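Long-range contacts in cytochrome c-554 (Nitrosomonas europaea, PDB 1FT5), which carries electrons through four hemes in ammonia oxidation, accepting them directly from hydroxylamine oxidoreductase: residues Asp2-Glu6 and Pro94-Arg99; Cys137-Tyr141 and Pro152-Pro158; His27-Met31 and Leu83-Gly87. All blocks are in the same frame, centred on the assembly; numbering follows the deposited sequence.

Interaction 1. Residues Asp2-Glu6 and Pro94-Arg99. With HEM (protoporphyrin IX containing Fe), chain E.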
loop_
_atom_site.group_PDB
_atom_site.type_symbol
_atom_site.label_atom_id
_atom_site.label_comp_id
_atom_site.label_asym_id
_atom_site.label_seq_id
_atom_site.Cartn_x
_atom_site.Cartn_y
_atom_site.Cartn_z
ATOM N N ASP A 2 -12.827 5.538 -11.772
ATOM C CA ASP A 2 -12.014 5.258 -10.598
ATOM C C ASP A 2 -11.513 6.612 -10.122
ATOM O O ASP A 2 -11.683 7.644 -10.812
ATOM C CB ASP A 2 -10.818 4.370 -10.971
ATOM C CG ASP A 2 -10.589 3.254 -9.966
ATOM O OD1 ASP A 2 -9.981 3.533 -8.898
ATOM O OD2 ASP A 2 -11.024 2.107 -10.245
ATOM N N ALA A 3 -10.890 6.611 -8.944
ATOM C CA ALA A 3 -10.360 7.820 -8.358
ATOM C C ALA A 3 -8.879 8.058 -8.577
ATOM O O ALA A 3 -8.084 7.102 -8.691
ATOM C CB ALA A 3 -10.620 7.799 -6.826
ATOM N N PRO A 4 -8.483 9.324 -8.640
ATOM C CA PRO A 4 -7.077 9.644 -8.804
ATOM C C PRO A 4 -6.285 9.433 -7.511
ATOM O O PRO A 4 -6.793 9.574 -6.408
ATOM C CB PRO A 4 -7.056 11.115 -9.164
ATOM C CG PRO A 4 -8.514 11.492 -9.409
ATOM C CD PRO A 4 -9.334 10.535 -8.659
ATOM N N PHE A 5 -5.031 9.117 -7.649
ATOM C CA PHE A 5 -4.123 9.066 -6.512
ATOM C C PHE A 5 -3.722 10.496 -6.155
ATOM O O PHE A 5 -3.731 11.402 -7.042
ATOM C CB PHE A 5 -2.826 8.389 -6.912
ATOM C CG PHE A 5 -2.928 6.897 -6.962
ATOM C CD1 PHE A 5 -2.491 6.138 -5.856
ATOM C CD2 PHE A 5 -3.481 6.252 -8.058
ATOM C CE1 PHE A 5 -2.639 4.702 -5.881
ATOM C CE2 PHE A 5 -3.625 4.870 -8.078
ATOM C CZ PHE A 5 -3.218 4.098 -6.998
ATOM N N GLU A 6 -3.312 10.722 -4.907
ATOM C CA GLU A 6 -2.800 12.029 -4.529
ATOM C C GLU A 6 -1.506 11.981 -3.710
ATOM O O GLU A 6 -0.820 13.001 -3.574
ATOM C CB GLU A 6 -3.790 12.847 -3.715
ATOM C CG GLU A 6 -4.866 13.512 -4.440
ATOM C CD GLU A 6 -5.701 14.306 -3.440
ATOM O OE1 GLU A 6 -5.806 15.538 -3.625
ATOM O OE2 GLU A 6 -6.197 13.676 -2.452
ATOM N N PRO A 94 -6.576 4.652 -4.318
ATOM C CA PRO A 94 -6.320 6.072 -4.603
ATOM C C PRO A 94 -7.334 6.854 -3.762
ATOM O O PRO A 94 -8.519 6.528 -3.766
ATOM C CB PRO A 94 -6.571 6.188 -6.141
ATOM C CG PRO A 94 -7.460 5.028 -6.485
ATOM C CD PRO A 94 -6.986 3.876 -5.507
ATOM N N GLY A 95 -6.820 7.880 -3.129
ATOM C CA GLY A 95 -7.593 8.622 -2.130
ATOM C C GLY A 95 -8.104 9.997 -2.421
ATOM O O GLY A 95 -8.733 10.591 -1.524
ATOM N N ARG A 96 -7.960 10.479 -3.652
ATOM C CA ARG A 96 -8.440 11.830 -3.840
ATOM C C ARG A 96 -9.915 12.056 -3.492
ATOM O O ARG A 96 -10.226 13.175 -3.013
ATOM C CB ARG A 96 -8.186 12.299 -5.279
ATOM C CG ARG A 96 -8.678 13.766 -5.488
ATOM C CD ARG A 96 -8.065 14.436 -6.666
ATOM N NE ARG A 96 -8.774 15.711 -6.911
ATOM C CZ ARG A 96 -8.282 16.894 -6.554
ATOM N NH1 ARG A 96 -7.098 16.972 -5.948
ATOM N NH2 ARG A 96 -8.987 18.002 -6.785
ATOM N N ASN A 97 -10.780 11.090 -3.784
ATOM C CA ASN A 97 -12.214 11.218 -3.557
ATOM C C ASN A 97 -12.644 10.766 -2.173
ATOM O O ASN A 97 -13.558 11.347 -1.593
ATOM C CB ASN A 97 -13.016 10.464 -4.606
ATOM C CG ASN A 97 -12.849 11.082 -6.015
ATOM O OD1 ASN A 97 -12.403 12.216 -6.140
ATOM N ND2 ASN A 97 -13.176 10.316 -7.037
ATOM N N PHE A 98 -11.989 9.762 -1.608
ATOM C CA PHE A 98 -12.468 9.327 -0.303
ATOM C C PHE A 98 -11.887 10.051 0.870
ATOM O O PHE A 98 -12.531 10.060 1.941
ATOM C CB PHE A 98 -12.374 7.758 -0.146
ATOM C CG PHE A 98 -10.963 7.167 0.067
ATOM C CD1 PHE A 98 -10.219 7.449 1.224
ATOM C CD2 PHE A 98 -10.402 6.235 -0.862
ATOM C CE1 PHE A 98 -8.994 6.870 1.504
ATOM C CE2 PHE A 98 -9.144 5.636 -0.576
ATOM C CZ PHE A 98 -8.450 5.941 0.580
ATOM N N ARG A 99 -10.732 10.691 0.720
ATOM C CA ARG A 99 -10.073 11.326 1.840
ATOM C C ARG A 99 -10.914 12.436 2.457
ATOM O O ARG A 99 -10.884 12.612 3.671
ATOM C CB ARG A 99 -8.715 11.856 1.445
ATOM C CG ARG A 99 -8.749 13.039 0.532
ATOM C CD ARG A 99 -7.476 13.840 0.745
ATOM N NE ARG A 99 -7.183 14.682 -0.401
ATOM C CZ ARG A 99 -7.609 15.930 -0.513
ATOM N NH1 ARG A 99 -8.346 16.457 0.472
ATOM N NH2 ARG A 99 -7.345 16.630 -1.611
HETATM C CHA HEM E . -10.436 5.859 8.953
HETATM C CHB HEM E . -7.091 5.303 5.504
HETATM C CHC HEM E . -6.958 10.138 4.928
HETATM C CHD HEM E . -9.535 10.625 9.077
HETATM C C1A HEM E . -9.575 5.286 8.025
HETATM C C2A HEM E . -9.445 3.855 7.803
HETATM C C3A HEM E . -8.440 3.715 6.868
HETATM C C4A HEM E . -8.035 5.025 6.503
HETATM C CMA HEM E . -7.867 2.421 6.260
HETATM C CAA HEM E . -10.253 2.774 8.460
HETATM C CBA HEM E . -11.583 2.554 7.730
HETATM C CGA HEM E . -12.361 1.352 8.210
HETATM O O1A HEM E . -12.958 1.464 9.358
HETATM O O2A HEM E . -12.445 0.302 7.511
HETATM C C1B HEM E . -6.777 6.583 5.076
HETATM C C2B HEM E . -5.963 6.845 3.947
HETATM C C3B HEM E . -5.995 8.199 3.694
HETATM C C4B HEM E . -6.816 8.775 4.736
HETATM C CMB HEM E . -5.184 5.783 3.125
HETATM C CAB HEM E . -5.289 8.997 2.557
HETATM C CBB HEM E . -5.936 8.824 1.170
HETATM C C1C HEM E . -7.594 10.667 6.044
HETATM C C2C HEM E . -7.581 12.097 6.359
HETATM C C3C HEM E . -8.220 12.194 7.569
HETATM C C4C HEM E . -8.693 10.913 7.946
HETATM C CMC HEM E . -6.924 13.230 5.534
HETATM C CAC HEM E . -8.335 13.457 8.443
HETATM C CBC HEM E . -9.051 14.692 7.950
HETATM C C1D HEM E . -10.054 9.357 9.337
HETATM C C2D HEM E . -10.984 9.071 10.367
HETATM C C3D HEM E . -11.264 7.761 10.307
HETATM C C4D HEM E . -10.496 7.216 9.225
HETATM C CMD HEM E . -11.552 10.147 11.365
HETATM C CAD HEM E . -12.078 7.024 11.325
HETATM C CBD HEM E . -11.296 6.586 12.537
HETATM C CGD HEM E . -12.015 5.777 13.620
HETATM O O1D HEM E . -11.501 5.886 14.757
HETATM O O2D HEM E . -12.961 5.054 13.320
HETATM N NA HEM E . -8.703 6.002 7.223
HETATM N NB HEM E . -7.315 7.771 5.586
HETATM N NC HEM E . -8.274 9.934 7.020
HETATM N ND HEM E . -9.791 8.190 8.629
HETATM FE FE HEM E . -8.551 7.982 7.124
#
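A salt-bridge network of E6, R96 and R99 fastens the N-terminal tail to the loop that leads into helix 99-112. The E6 carboxylate meets the R99 guanidinium nearly coplanar, their planes 12° apart. R99 CG lies between N and the carbonyl carbon (chi1 70°) and the chain then runs extended, bringing the guanidinium edge to the carboxylate. R99 NE to E6 OE2 is modelled at 2.5 Å, doubtfully short, and R99 NH2 reaches the syn lone pair of E6 OE1 at 2.8 Å, almost in line. R96 comes in differently: its guanidinium plane stands 84° from the carboxylate, and its NH1 donates to E6 OE1 only weakly, at 3.0 Å. R96 N donates to P4 O at 3.1 Å, and P94 CB sits over one face of the F5 ring, 3.7 Å from its centroid, in a CH-pi contact. G95 CA lies 3.7 Å from CBB of the chain E heme, where a side chain would clash. E89 joins the two segments, its OE2 accepting from both E6 N and G95 N. With OE1 held by R99 NH2 and, weakly, by R96, the carboxylate is probably restrained from turning, and the paired positive charges probably favour its ionised form.

Interaction 2. Residues Cys137-Tyr141 and Pro152-Pro158. With HEM (protoporphyrin IX containing Fe), chain F.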
loop_
_atom_site.group_PDB
_atom_site.type_symbol
_atom_site.label_atom_id
_atom_site.label_comp_id
_atom_site.label_asym_id
_atom_site.label_seq_id
_atom_site.Cartn_x
_atom_site.Cartn_y
_atom_site.Cartn_z
ATOM N N CYS A 137 1.506 -6.589 -7.555
ATOM C CA CYS A 137 2.934 -6.384 -7.389
ATOM C C CYS A 137 3.620 -7.749 -7.051
ATOM O O CYS A 137 4.627 -8.115 -7.672
ATOM C CB CYS A 137 3.253 -5.439 -6.271
ATOM S SG CYS A 137 2.599 -3.800 -6.672
ATOM N N HIS A 138 3.054 -8.492 -6.102
ATOM C CA HIS A 138 3.720 -9.680 -5.598
ATOM C C HIS A 138 3.575 -10.952 -6.423
ATOM O O HIS A 138 4.430 -11.833 -6.314
ATOM C CB HIS A 138 3.208 -9.951 -4.179
ATOM C CG HIS A 138 3.791 -9.050 -3.157
ATOM N ND1 HIS A 138 4.922 -9.395 -2.461
ATOM C CD2 HIS A 138 3.444 -7.787 -2.745
ATOM C CE1 HIS A 138 5.251 -8.365 -1.667
ATOM N NE2 HIS A 138 4.383 -7.381 -1.803
ATOM N N LEU A 139 2.538 -11.022 -7.227
ATOM C CA LEU A 139 2.288 -12.259 -8.005
ATOM C C LEU A 139 2.309 -11.945 -9.479
ATOM O O LEU A 139 1.744 -12.702 -10.299
ATOM C CB LEU A 139 0.915 -12.843 -7.597
ATOM C CG LEU A 139 0.903 -13.438 -6.206
ATOM C CD1 LEU A 139 -0.579 -13.946 -5.878
ATOM C CD2 LEU A 139 1.856 -14.596 -6.103
ATOM N N ASN A 140 3.015 -10.868 -9.853
ATOM C CA ASN A 140 3.042 -10.461 -11.251
ATOM C C ASN A 140 4.291 -11.000 -11.897
ATOM O O ASN A 140 5.315 -10.311 -11.990
ATOM C CB ASN A 140 3.017 -8.933 -11.386
ATOM C CG ASN A 140 2.748 -8.518 -12.797
ATOM O OD1 ASN A 140 1.716 -8.899 -13.346
ATOM N ND2 ASN A 140 3.630 -7.724 -13.405
ATOM N N TYR A 141 4.206 -12.286 -12.276
ATOM C CA TYR A 141 5.328 -12.947 -12.962
ATOM C C TYR A 141 4.774 -13.951 -13.920
ATOM O O TYR A 141 3.619 -14.336 -13.833
ATOM C CB TYR A 141 6.347 -13.607 -12.008
ATOM C CG TYR A 141 5.791 -14.527 -10.974
ATOM C CD1 TYR A 141 5.574 -15.868 -11.245
ATOM C CD2 TYR A 141 5.514 -14.038 -9.705
ATOM C CE1 TYR A 141 5.079 -16.707 -10.223
ATOM C CE2 TYR A 141 5.038 -14.827 -8.736
ATOM C CZ TYR A 141 4.818 -16.129 -8.970
ATOM O OH TYR A 141 4.362 -16.859 -7.882
ATOM N N PRO A 152 5.780 -5.311 -17.116
ATOM C CA PRO A 152 7.024 -5.883 -16.566
ATOM C C PRO A 152 6.767 -6.722 -15.324
ATOM O O PRO A 152 5.931 -6.406 -14.488
ATOM C CB PRO A 152 7.916 -4.675 -16.263
ATOM C CG PRO A 152 6.972 -3.527 -16.145
ATOM C CD PRO A 152 5.669 -3.845 -16.884
ATOM N N TYR A 153 7.477 -7.847 -15.227
ATOM C CA TYR A 153 7.338 -8.780 -14.110
ATOM C C TYR A 153 8.296 -8.510 -12.979
ATOM O O TYR A 153 9.365 -7.894 -13.184
ATOM C CB TYR A 153 7.645 -10.221 -14.615
ATOM C CG TYR A 153 6.700 -10.672 -15.670
ATOM C CD1 TYR A 153 7.194 -11.150 -16.901
ATOM C CD2 TYR A 153 5.338 -10.651 -15.471
ATOM C CE1 TYR A 153 6.318 -11.600 -17.892
ATOM C CE2 TYR A 153 4.432 -11.104 -16.472
ATOM C CZ TYR A 153 4.950 -11.581 -17.666
ATOM O OH TYR A 153 4.079 -12.106 -18.624
ATOM N N THR A 154 7.927 -8.981 -11.782
ATOM C CA THR A 154 8.850 -8.845 -10.685
ATOM C C THR A 154 10.012 -9.833 -10.912
ATOM O O THR A 154 9.788 -11.001 -11.336
ATOM C CB THR A 154 8.202 -9.194 -9.307
ATOM O OG1 THR A 154 9.245 -9.174 -8.337
ATOM C CG2 THR A 154 7.447 -10.595 -9.317
ATOM N N PRO A 155 11.247 -9.354 -10.730
ATOM C CA PRO A 155 12.384 -10.280 -10.899
ATOM C C PRO A 155 12.480 -11.253 -9.724
ATOM O O PRO A 155 13.279 -12.199 -9.785
ATOM C CB PRO A 155 13.618 -9.359 -10.878
ATOM C CG PRO A 155 13.125 -7.935 -11.133
ATOM C CD PRO A 155 11.696 -7.944 -10.530
ATOM N N PHE A 156 11.759 -10.965 -8.628
ATOM C CA PHE A 156 11.891 -11.757 -7.378
ATOM C C PHE A 156 10.770 -12.730 -7.233
ATOM O O PHE A 156 9.748 -12.487 -6.591
ATOM C CB PHE A 156 12.012 -10.756 -6.151
ATOM C CG PHE A 156 13.236 -9.899 -6.291
ATOM C CD1 PHE A 156 13.161 -8.655 -6.949
ATOM C CD2 PHE A 156 14.469 -10.389 -5.904
ATOM C CE1 PHE A 156 14.277 -7.925 -7.219
ATOM C CE2 PHE A 156 15.655 -9.600 -6.182
ATOM C CZ PHE A 156 15.506 -8.356 -6.849
ATOM N N THR A 157 11.024 -13.916 -7.805
ATOM C CA THR A 157 9.989 -14.938 -7.873
ATOM C C THR A 157 10.382 -16.198 -7.125
ATOM O O THR A 157 11.530 -16.332 -6.712
ATOM C CB THR A 157 9.819 -15.382 -9.309
ATOM O OG1 THR A 157 11.060 -15.993 -9.667
ATOM C CG2 THR A 157 9.618 -14.231 -10.271
ATOM N N PRO A 158 9.418 -17.095 -6.912
ATOM C CA PRO A 158 9.743 -18.362 -6.199
ATOM C C PRO A 158 10.869 -19.118 -6.864
ATOM O O PRO A 158 11.619 -19.829 -6.182
ATOM C CB PRO A 158 8.412 -19.125 -6.185
ATOM C CG PRO A 158 7.401 -18.011 -6.162
ATOM C CD PRO A 158 7.980 -16.964 -7.134
HETATM C CHA HEM F . 11.577 -6.590 -4.123
HETATM C CHB HEM F . 14.569 -4.547 -7.337
HETATM C CHC HEM F . 10.976 -4.608 -10.671
HETATM C CHD HEM F . 7.909 -6.288 -7.241
HETATM C C1A HEM F . 12.730 -5.990 -4.698
HETATM C C2A HEM F . 14.009 -5.961 -4.087
HETATM C C3A HEM F . 14.867 -5.353 -4.993
HETATM C C4A HEM F . 14.038 -5.056 -6.142
HETATM C CMA HEM F . 16.383 -5.097 -4.884
HETATM C CAA HEM F . 14.329 -6.521 -2.732
HETATM C CBA HEM F . 14.590 -8.026 -2.771
HETATM C CGA HEM F . 15.101 -8.554 -1.435
HETATM O O1A HEM F . 15.359 -7.756 -0.507
HETATM O O2A HEM F . 15.196 -9.789 -1.305
HETATM C C1B HEM F . 13.834 -4.390 -8.531
HETATM C C2B HEM F . 14.406 -4.008 -9.807
HETATM C C3B HEM F . 13.429 -4.089 -10.725
HETATM C C4B HEM F . 12.218 -4.472 -10.045
HETATM C CMB HEM F . 15.818 -3.534 -10.043
HETATM C CAB HEM F . 13.495 -3.804 -12.234
HETATM C CBB HEM F . 14.579 -4.648 -12.946
HETATM C C1C HEM F . 9.793 -5.012 -9.989
HETATM C C2C HEM F . 8.494 -5.113 -10.619
HETATM C C3C HEM F . 7.613 -5.549 -9.641
HETATM C C4C HEM F . 8.419 -5.732 -8.450
HETATM C CMC HEM F . 8.151 -4.757 -12.059
HETATM C CAC HEM F . 6.127 -5.749 -9.696
HETATM C CBC HEM F . 5.492 -6.368 -10.944
HETATM C C1D HEM F . 8.660 -6.537 -6.099
HETATM C C2D HEM F . 8.152 -7.213 -4.957
HETATM C C3D HEM F . 9.203 -7.329 -4.075
HETATM C C4D HEM F . 10.331 -6.692 -4.698
HETATM C CMD HEM F . 6.711 -7.714 -4.806
HETATM C CAD HEM F . 9.150 -8.014 -2.722
HETATM C CBD HEM F . 9.608 -9.485 -2.723
HETATM C CGD HEM F . 9.492 -10.105 -1.346
HETATM O O1D HEM F . 10.322 -9.782 -0.494
HETATM O O2D HEM F . 8.614 -10.898 -1.144
HETATM N NA HEM F . 12.713 -5.379 -5.962
HETATM N NB HEM F . 12.481 -4.684 -8.668
HETATM N NC HEM F . 9.724 -5.326 -8.636
HETATM N ND HEM F . 9.964 -6.196 -5.956
HETATM FE FE HEM F . 11.133 -5.120 -7.218
HETATM O O HOH W 1 7.003 -11.629 -5.242
#
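Y141 and Y153 bring the two backbones closest, and beside them T154 N donates to N140 O at 2.9 Å with an N-H...O angle of 163°, the carbonyl belonging to the central residue of an inverse gamma turn. Y153 CA also lies 3.3 Å from that oxygen in a CA-H...O contact. The Y153 ring offers a face to the backbone of Y141, with CD2 3.4 Å from Y141 CA. Y141 is turned with CG between its N and carbonyl carbon (chi1 51°), which sets its ring beside T157 and P158: T157 CB lies over one face, T154 CG2 sits at the edge, and P158 CD packs 3.8 Å from Y141 CZ. The N140 amide nitrogen is held by K150 O. A water sits within hydrogen-bonding distance of H138 O and F156 O. T154 OG1 accepts from F156 N, closing an ST turn that lays both residues against the chain F heme. There the edge of the F156 ring lies over the porphyrin near the iron, CE1 being 3.1 Å from C4A. Cutting the F156 ring back to an alanine would probably leave a gap over C4A and NA of the heme. H138 is an axial ligand of another heme, its ring over the CMD methyl of this one, so the turn forms part of a heme pocket in a multiheme cytochrome, where one short length of chain serves adjacent hemes.

Interaction 3. Residues His27-Met31 and Leu83-Gly87. With HEM (protoporphyrin IX containing Fe), chain H.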
loop_
_atom_site.group_PDB
_atom_site.type_symbol
_atom_site.label_atom_id
_atom_site.label_comp_id
_atom_site.label_asym_id
_atom_site.label_seq_id
_atom_site.Cartn_x
_atom_site.Cartn_y
_atom_site.Cartn_z
ATOM N N HIS A 27 8.189 -1.612 2.478
ATOM C CA HIS A 27 7.369 -0.864 1.476
ATOM C C HIS A 27 7.790 0.614 1.444
ATOM O O HIS A 27 7.994 1.219 0.355
ATOM C CB HIS A 27 5.857 -0.914 1.820
ATOM C CG HIS A 27 5.197 -2.216 1.459
ATOM N ND1 HIS A 27 4.369 -2.927 2.323
ATOM C CD2 HIS A 27 5.274 -2.968 0.322
ATOM C CE1 HIS A 27 3.981 -4.035 1.730
ATOM N NE2 HIS A 27 4.477 -4.123 0.510
ATOM N N ALA A 28 7.979 1.216 2.613
ATOM C CA ALA A 28 8.340 2.647 2.581
ATOM C C ALA A 28 9.700 2.906 1.971
ATOM O O ALA A 28 9.983 4.006 1.464
ATOM C CB ALA A 28 8.348 3.261 4.036
ATOM N N LYS A 29 10.566 1.879 2.042
ATOM C CA LYS A 29 11.941 2.003 1.550
ATOM C C LYS A 29 12.049 1.395 0.153
ATOM O O LYS A 29 13.185 1.204 -0.362
ATOM C CB LYS A 29 12.909 1.264 2.526
ATOM C CG LYS A 29 12.797 1.789 3.971
ATOM C CD LYS A 29 13.459 0.841 4.978
ATOM C CE LYS A 29 13.237 1.397 6.400
ATOM N NZ LYS A 29 14.016 0.659 7.445
ATOM N N ALA A 30 10.924 1.125 -0.511
ATOM C CA ALA A 30 11.026 0.435 -1.811
ATOM C C ALA A 30 11.842 1.095 -2.863
ATOM O O ALA A 30 12.466 0.375 -3.696
ATOM C CB ALA A 30 9.650 0.152 -2.366
ATOM N N MET A 31 11.843 2.424 -2.901
ATOM C CA MET A 31 12.660 3.049 -3.945
ATOM C C MET A 31 14.134 2.939 -3.605
ATOM O O MET A 31 14.987 3.010 -4.498
ATOM C CB MET A 31 12.214 4.513 -4.097
ATOM C CG MET A 31 13.016 5.373 -5.094
ATOM S SD MET A 31 12.940 4.693 -6.794
ATOM C CE MET A 31 11.304 5.049 -7.258
ATOM N N LEU A 83 4.696 10.065 -3.327
ATOM C CA LEU A 83 4.208 8.871 -4.056
ATOM C C LEU A 83 5.399 7.913 -4.206
ATOM O O LEU A 83 5.247 6.893 -4.913
ATOM C CB LEU A 83 3.707 9.252 -5.497
ATOM C CG LEU A 83 2.384 10.030 -5.490
ATOM C CD1 LEU A 83 2.146 10.679 -6.882
ATOM C CD2 LEU A 83 1.176 9.161 -5.170
ATOM N N THR A 84 6.547 8.198 -3.594
ATOM C CA THR A 84 7.744 7.369 -3.693
ATOM C C THR A 84 7.728 6.320 -2.627
ATOM O O THR A 84 7.474 6.626 -1.464
ATOM C CB THR A 84 9.009 8.253 -3.573
ATOM O OG1 THR A 84 9.014 9.189 -4.662
ATOM C CG2 THR A 84 10.237 7.420 -3.642
ATOM N N GLY A 85 8.026 5.050 -2.969
ATOM C CA GLY A 85 7.859 3.990 -1.966
ATOM C C GLY A 85 6.401 3.481 -2.092
ATOM O O GLY A 85 5.527 4.171 -2.661
ATOM N N VAL A 86 6.096 2.285 -1.568
ATOM C CA VAL A 86 4.757 1.708 -1.656
ATOM C C VAL A 86 4.078 2.244 -0.416
ATOM O O VAL A 86 4.322 1.789 0.687
ATOM C CB VAL A 86 4.845 0.181 -1.612
ATOM C CG1 VAL A 86 3.488 -0.409 -1.640
ATOM C CG2 VAL A 86 5.580 -0.312 -2.897
ATOM N N GLY A 87 3.219 3.211 -0.678
ATOM C CA GLY A 87 2.536 3.958 0.378
ATOM C C GLY A 87 1.096 3.628 0.598
ATOM O O GLY A 87 0.534 2.639 0.131
HETATM C CHA HEM H . 7.563 -6.167 0.321
HETATM C CHB HEM H . 3.263 -7.905 1.736
HETATM C CHC HEM H . 1.141 -4.764 -1.334
HETATM C CHD HEM H . 5.481 -4.053 -3.443
HETATM C C1A HEM H . 6.570 -6.837 1.023
HETATM C C2A HEM H . 6.824 -7.766 2.098
HETATM C C3A HEM H . 5.622 -8.289 2.444
HETATM C C4A HEM H . 4.628 -7.653 1.630
HETATM C CMA HEM H . 5.334 -9.390 3.511
HETATM C CAA HEM H . 8.122 -8.124 2.671
HETATM C CBA HEM H . 8.497 -7.212 3.798
HETATM C CGA HEM H . 9.859 -7.458 4.429
HETATM O O1A HEM H . 10.630 -8.354 3.954
HETATM O O2A HEM H . 10.164 -6.746 5.381
HETATM C C1B HEM H . 2.287 -7.219 0.979
HETATM C C2B HEM H . 0.873 -7.340 1.165
HETATM C C3B HEM H . 0.265 -6.357 0.375
HETATM C C4B HEM H . 1.360 -5.689 -0.329
HETATM C CMB HEM H . 0.182 -8.391 2.080
HETATM C CAB HEM H . -1.198 -6.039 0.199
HETATM C CBB HEM H . -1.935 -5.850 1.517
HETATM C C1C HEM H . 2.158 -4.338 -2.177
HETATM C C2C HEM H . 1.856 -3.545 -3.323
HETATM C C3C HEM H . 3.063 -3.417 -3.991
HETATM C C4C HEM H . 4.074 -4.065 -3.178
HETATM C CMC HEM H . 0.478 -3.035 -3.712
HETATM C CAC HEM H . 3.371 -2.740 -5.366
HETATM C CBC HEM H . 2.904 -1.251 -5.519
HETATM C C1D HEM H . 6.442 -4.567 -2.547
HETATM C C2D HEM H . 7.825 -4.379 -2.689
HETATM C C3D HEM H . 8.415 -4.889 -1.602
HETATM C C4D HEM H . 7.351 -5.429 -0.814
HETATM C CMD HEM H . 8.526 -3.695 -3.886
HETATM C CAD HEM H . 9.908 -4.793 -1.324
HETATM C CBD HEM H . 10.452 -3.424 -0.904
HETATM C CGD HEM H . 11.918 -3.405 -0.888
HETATM O O1D HEM H . 12.518 -4.059 -0.048
HETATM O O2D HEM H . 12.467 -2.727 -1.745
HETATM N NA HEM H . 5.229 -6.785 0.754
HETATM N NB HEM H . 2.635 -6.213 0.047
HETATM N NC HEM H . 3.506 -4.652 -2.069
HETATM N ND HEM H . 6.149 -5.230 -1.402
HETATM FE FE HEM H . 4.380 -5.713 -0.644
HETATM O O HOH W 2 8.794 6.481 0.929
#
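H27 and V86 meet beside the bis-histidine heme of chain H, whose iron takes H27 NE2 on one side and H138 NE2 as its other protein ligand. The contact illustrates how a ligand histidine can be braced from the side by an apolar residue. The H27 imidazole stands with its edge toward the porphyrin, NE2 2.0 Å from the iron, and the V86 side chain crosses it obliquely. V86 CG1, anti to the backbone nitrogen (chi1 178°), is the branch that touches the ring, 3.7 Å from H27 CD2. The same methyl approaches C3C of the porphyrin, while the other branch, CG2, rests 3.8 Å from the meso carbon CHD. V86 thus fills the angle beside imidazole and porphyrin and probably limits how far the ring could turn that way. A30 CB packs against V86 CG2 from beyond it. At the far end M31 and T84 also cross obliquely, T84 CG2 lying 3.5 Å from M31 CB; the hydroxyl of T84 bonds to K80 O. H27-A30 form a type I turn closed by A30 N on H27 O, and V86 N reaches that same oxygen at 2.9 Å from the opposite face of the carbonyl plane, 48° out of it. G85 passes close to the turn; a CB would clash with A28 O and, at its backbone angles, with the carbonyl oxygen of T84. W22 NE1 donates to V86 O, and A30 O accepts from H64 ND1, so A30 probably steadies H64, the axial ligand of a second heme. A water completes the join, donating to A28 O at 2.8 Å and to T84 O at 2.7 Å.

Overall arrangement
From the N terminus, residues 2-6 pair with 94-99, so interaction 1 closes a loop that spans the first helices and ends at helix 99-112. Interaction 3 is nested inside it, joining the chain after helix 16-22 to the approach of helix 88-92. Interaction 2 follows in series as a short closure, folding the chain back just beyond helix 131-138. Nothing crosses. Interactions 1 and 3 touch where E6 C packs 4.2 Å from L83 CD2; interactions 2 and 3 meet across one heme iron, H138 NE2 being 4.0 Å from H27 NE2. Interactions 1 and 2, with centres about 26 Å apart, do not touch.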